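Local coordinates for protein pantothenate kinase (Coxiella burnetii, PDB 3TQC) that catalyses the ATP-dependent phosphorylation of pantothenate to 4'-phosphopantothenate, the first step of coenzyme A biosynthesis, at residues E126-A138 / R175-V187. Sequence-based numbering, arbitrary orientation.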
# COMPACT_ATOMS: atom_id res chain seq x y z
N GLU B 126 19.77 -7.26 -2.40
CA GLU B 126 20.37 -5.93 -2.44
C GLU B 126 19.72 -4.98 -1.48
O GLU B 126 18.54 -5.08 -1.21
CB GLU B 126 20.29 -5.31 -3.83
CG GLU B 126 21.00 -6.11 -4.87
CD GLU B 126 22.51 -6.00 -4.79
OE1 GLU B 126 23.08 -5.56 -3.76
OE2 GLU B 126 23.15 -6.38 -5.78
N VAL B 127 20.51 -4.03 -0.98
CA VAL B 127 19.99 -3.02 -0.08
C VAL B 127 20.07 -1.67 -0.77
O VAL B 127 21.13 -1.29 -1.31
CB VAL B 127 20.77 -3.01 1.23
CG1 VAL B 127 20.42 -1.76 2.07
CG2 VAL B 127 20.48 -4.28 2.00
N ILE B 128 18.94 -0.96 -0.78
CA ILE B 128 18.88 0.42 -1.23
C ILE B 128 18.59 1.29 -0.03
O ILE B 128 17.57 1.12 0.62
CB ILE B 128 17.72 0.69 -2.23
CG1 ILE B 128 17.84 -0.15 -3.48
CG2 ILE B 128 17.68 2.17 -2.61
CD1 ILE B 128 19.20 -0.12 -4.01
N THR B 129 19.49 2.24 0.26
CA THR B 129 19.21 3.22 1.30
C THR B 129 18.63 4.43 0.62
O THR B 129 19.10 4.88 -0.41
CB THR B 129 20.46 3.60 2.17
OG1 THR B 129 20.09 4.65 3.08
CG2 THR B 129 21.61 4.08 1.33
N THR B 130 17.57 4.94 1.21
CA THR B 130 16.91 6.11 0.70
C THR B 130 17.77 7.39 0.84
O THR B 130 17.55 8.36 0.12
CB THR B 130 15.52 6.22 1.37
OG1 THR B 130 14.53 5.57 0.54
CG2 THR B 130 15.15 7.61 1.59
N ASP B 131 18.76 7.36 1.74
CA ASP B 131 19.72 8.46 1.93
C ASP B 131 20.29 8.95 0.61
O ASP B 131 20.52 10.14 0.42
CB ASP B 131 20.92 8.01 2.79
CG ASP B 131 20.53 7.48 4.16
OD1 ASP B 131 19.43 7.82 4.65
OD2 ASP B 131 21.34 6.70 4.75
N GLY B 132 20.55 7.99 -0.27
CA GLY B 132 21.10 8.29 -1.56
C GLY B 132 20.26 9.21 -2.40
O GLY B 132 20.76 9.80 -3.35
N PHE B 133 18.98 9.34 -2.07
CA PHE B 133 18.08 10.20 -2.81
C PHE B 133 17.84 11.54 -2.11
O PHE B 133 16.97 12.30 -2.51
CB PHE B 133 16.77 9.46 -3.09
CG PHE B 133 16.98 8.20 -3.89
CD1 PHE B 133 16.88 8.23 -5.28
CD2 PHE B 133 17.31 7.00 -3.26
CE1 PHE B 133 17.07 7.07 -6.03
CE2 PHE B 133 17.52 5.84 -4.00
CZ PHE B 133 17.40 5.88 -5.40
N LEU B 134 18.63 11.83 -1.08
CA LEU B 134 18.65 13.17 -0.51
C LEU B 134 19.20 14.12 -1.55
O LEU B 134 20.05 13.73 -2.35
CB LEU B 134 19.55 13.22 0.73
CG LEU B 134 18.99 12.55 1.98
CD1 LEU B 134 20.08 12.39 3.04
CD2 LEU B 134 17.80 13.36 2.52
N TYR B 135 18.71 15.36 -1.54
CA TYR B 135 19.33 16.43 -2.32
C TYR B 135 20.71 16.71 -1.73
O TYR B 135 20.92 16.56 -0.53
CB TYR B 135 18.48 17.71 -2.29
CG TYR B 135 17.15 17.64 -3.04
CD1 TYR B 135 17.09 17.37 -4.40
CD2 TYR B 135 15.94 17.89 -2.37
CE1 TYR B 135 15.87 17.31 -5.08
CE2 TYR B 135 14.72 17.84 -3.04
CZ TYR B 135 14.69 17.56 -4.39
OH TYR B 135 13.47 17.53 -5.05
N SER B 136 21.65 17.12 -2.57
CA SER B 136 22.97 17.49 -2.11
C SER B 136 22.88 18.66 -1.13
O SER B 136 21.89 19.39 -1.11
CB SER B 136 23.83 17.92 -3.28
OG SER B 136 23.23 19.04 -3.91
N ASN B 137 23.94 18.84 -0.34
CA ASN B 137 23.99 19.96 0.60
C ASN B 137 23.82 21.30 -0.12
O ASN B 137 23.09 22.16 0.35
CB ASN B 137 25.30 19.95 1.40
CG ASN B 137 25.33 18.86 2.46
OD1 ASN B 137 24.32 18.24 2.77
ND2 ASN B 137 26.51 18.63 3.04
N ALA B 138 24.46 21.45 -1.28
CA ALA B 138 24.37 22.69 -2.04
C ALA B 138 22.91 23.01 -2.42
O ALA B 138 22.48 24.15 -2.30
CB ALA B 138 25.24 22.61 -3.28
N ARG B 175 20.93 2.27 -11.54
CA ARG B 175 21.96 3.01 -10.83
C ARG B 175 21.38 3.69 -9.59
O ARG B 175 20.38 4.38 -9.67
CB ARG B 175 22.61 4.00 -11.80
CG ARG B 175 23.41 3.25 -12.87
CD ARG B 175 23.62 4.06 -14.13
NE ARG B 175 24.77 3.58 -14.91
CZ ARG B 175 24.84 2.40 -15.55
NH1 ARG B 175 23.82 1.53 -15.52
NH2 ARG B 175 25.94 2.09 -16.22
N ILE B 176 21.99 3.46 -8.44
CA ILE B 176 21.48 4.00 -7.18
C ILE B 176 22.49 5.01 -6.69
O ILE B 176 23.65 4.67 -6.53
CB ILE B 176 21.34 2.92 -6.10
CG1 ILE B 176 20.48 1.74 -6.59
CG2 ILE B 176 20.81 3.54 -4.79
CD1 ILE B 176 19.05 2.10 -6.95
N PRO B 177 22.06 6.26 -6.45
CA PRO B 177 22.99 7.27 -5.96
C PRO B 177 23.45 6.96 -4.54
O PRO B 177 22.79 6.22 -3.82
CB PRO B 177 22.19 8.57 -6.05
CG PRO B 177 20.81 8.16 -5.99
CD PRO B 177 20.72 6.82 -6.65
N VAL B 178 24.61 7.47 -4.17
CA VAL B 178 25.29 7.09 -2.93
C VAL B 178 25.45 8.31 -2.03
O VAL B 178 25.88 9.36 -2.47
CB VAL B 178 26.67 6.48 -3.25
CG1 VAL B 178 27.47 6.22 -1.96
CG2 VAL B 178 26.50 5.19 -4.07
N TYR B 179 25.10 8.14 -0.76
CA TYR B 179 25.26 9.16 0.27
C TYR B 179 26.39 8.77 1.24
O TYR B 179 26.41 7.66 1.76
CB TYR B 179 23.95 9.30 1.03
CG TYR B 179 23.95 10.39 2.08
CD1 TYR B 179 23.75 11.72 1.73
CD2 TYR B 179 24.14 10.08 3.43
CE1 TYR B 179 23.77 12.72 2.70
CE2 TYR B 179 24.14 11.06 4.39
CZ TYR B 179 23.96 12.38 4.02
OH TYR B 179 23.95 13.35 4.99
N SER B 180 27.32 9.69 1.48
CA SER B 180 28.36 9.50 2.50
C SER B 180 27.99 10.23 3.79
O SER B 180 27.90 11.47 3.81
CB SER B 180 29.68 10.08 2.04
OG SER B 180 30.53 10.23 3.16
N HIS B 181 27.81 9.46 4.86
CA HIS B 181 27.60 10.03 6.20
C HIS B 181 28.85 10.78 6.67
O HIS B 181 28.76 11.75 7.43
CB HIS B 181 27.24 8.93 7.20
CG HIS B 181 25.90 8.30 6.94
ND1 HIS B 181 24.71 8.94 7.19
CD2 HIS B 181 25.58 7.08 6.45
CE1 HIS B 181 23.71 8.14 6.87
NE2 HIS B 181 24.20 7.00 6.42
N HIS B 182 30.01 10.33 6.19
CA HIS B 182 31.28 10.94 6.55
C HIS B 182 31.36 12.37 6.01
O HIS B 182 31.75 13.29 6.73
CB HIS B 182 32.42 10.09 5.99
CG HIS B 182 33.78 10.52 6.46
ND1 HIS B 182 34.21 10.32 7.76
CD2 HIS B 182 34.80 11.11 5.81
CE1 HIS B 182 35.45 10.78 7.88
NE2 HIS B 182 35.83 11.27 6.71
N TYR B 183 30.99 12.53 4.74
CA TYR B 183 30.97 13.84 4.10
C TYR B 183 29.62 14.54 4.26
O TYR B 183 29.46 15.68 3.81
CB TYR B 183 31.33 13.70 2.63
CG TYR B 183 32.68 13.04 2.43
CD1 TYR B 183 33.85 13.63 2.92
CD2 TYR B 183 32.80 11.82 1.77
CE1 TYR B 183 35.09 13.02 2.76
CE2 TYR B 183 34.04 11.21 1.59
CZ TYR B 183 35.17 11.81 2.09
OH TYR B 183 36.40 11.21 1.93
N TYR B 184 28.67 13.86 4.90
CA TYR B 184 27.34 14.40 5.15
C TYR B 184 26.75 14.95 3.86
O TYR B 184 26.23 16.06 3.81
CB TYR B 184 27.43 15.50 6.20
CG TYR B 184 26.12 15.94 6.78
CD1 TYR B 184 25.25 15.03 7.37
CD2 TYR B 184 25.76 17.28 6.77
CE1 TYR B 184 24.05 15.44 7.92
CE2 TYR B 184 24.57 17.71 7.31
CZ TYR B 184 23.72 16.79 7.89
OH TYR B 184 22.53 17.23 8.43
N ASP B 185 26.85 14.15 2.80
CA ASP B 185 26.48 14.59 1.47
C ASP B 185 26.41 13.44 0.46
O ASP B 185 27.00 12.38 0.66
CB ASP B 185 27.46 15.66 0.98
CG ASP B 185 26.85 16.61 -0.02
OD1 ASP B 185 25.70 16.36 -0.47
OD2 ASP B 185 27.52 17.61 -0.37
N ILE B 186 25.67 13.67 -0.62
CA ILE B 186 25.69 12.79 -1.79
C ILE B 186 27.11 12.80 -2.35
O ILE B 186 27.77 13.85 -2.38
CB ILE B 186 24.73 13.30 -2.91
CG1 ILE B 186 23.27 13.22 -2.46
CG2 ILE B 186 24.96 12.53 -4.20
CD1 ILE B 186 22.82 11.86 -1.97
N VAL B 187 27.58 11.63 -2.77
CA VAL B 187 28.86 11.50 -3.46
C VAL B 187 28.57 11.54 -4.96
O VAL B 187 27.99 10.60 -5.52
CB VAL B 187 29.60 10.18 -3.09
CG1 VAL B 187 31.02 10.19 -3.65
CG2 VAL B 187 29.63 9.95 -1.57
O HOH W 1 21.96 4.97 -1.62
O HOH W 2 26.62 19.69 -1.70
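In the P-loop kinase fold, the loop that leaves edge strand 125-129 packs through D131, G132 and L134 on P177, Y179 and I186 of the small antiparallel sheet, close to the nucleotide site: the D131 side chain lies about 6 Å from that of K105, which lines the bound-ADP pocket. G132 sits on the strand backbone, its CA making a CH...O contact of 3.5 Å with P177 O. I186 CD1 lies 3.2 Å from G132 O, and its CG1 lies against L134 O. One water donates to both T129 O and P177 O, bridging the two segments. The P177 ring crosses F133 at about a right angle and lays CG over one face of the phenyl ring, 4.0 Å from its centroid, a CH-pi contact. L134 CD1 likewise lies over one face of the Y179 ring, 4.0 Å from the centroid, the two side chains crossing obliquely; chi1 of -177° sets Y179 CG anti to the backbone N, which brings that face to L134, and the hydroxyl is hydrogen-bonded to K149 NZ. I128 CD1 presses on I176 CG1 at a tight 3.4 Å. Helix 137-142, N-capped by S136, starts against the beta hairpin. N137 N donates to D185 OD1 (158° at the hydrogen) from above the carboxylate plane, and the N137 amide stacks on that carboxylate with planes 15° apart. N137 ND2 also donates to Y184 O, a bent 2.7 Å hydrogen bond with the donor tilted from the carbonyl plane, whereas OD1 accepts from K149. D185 OD2 accepts from a water that in turn accepts from A138 N at 2.8 Å.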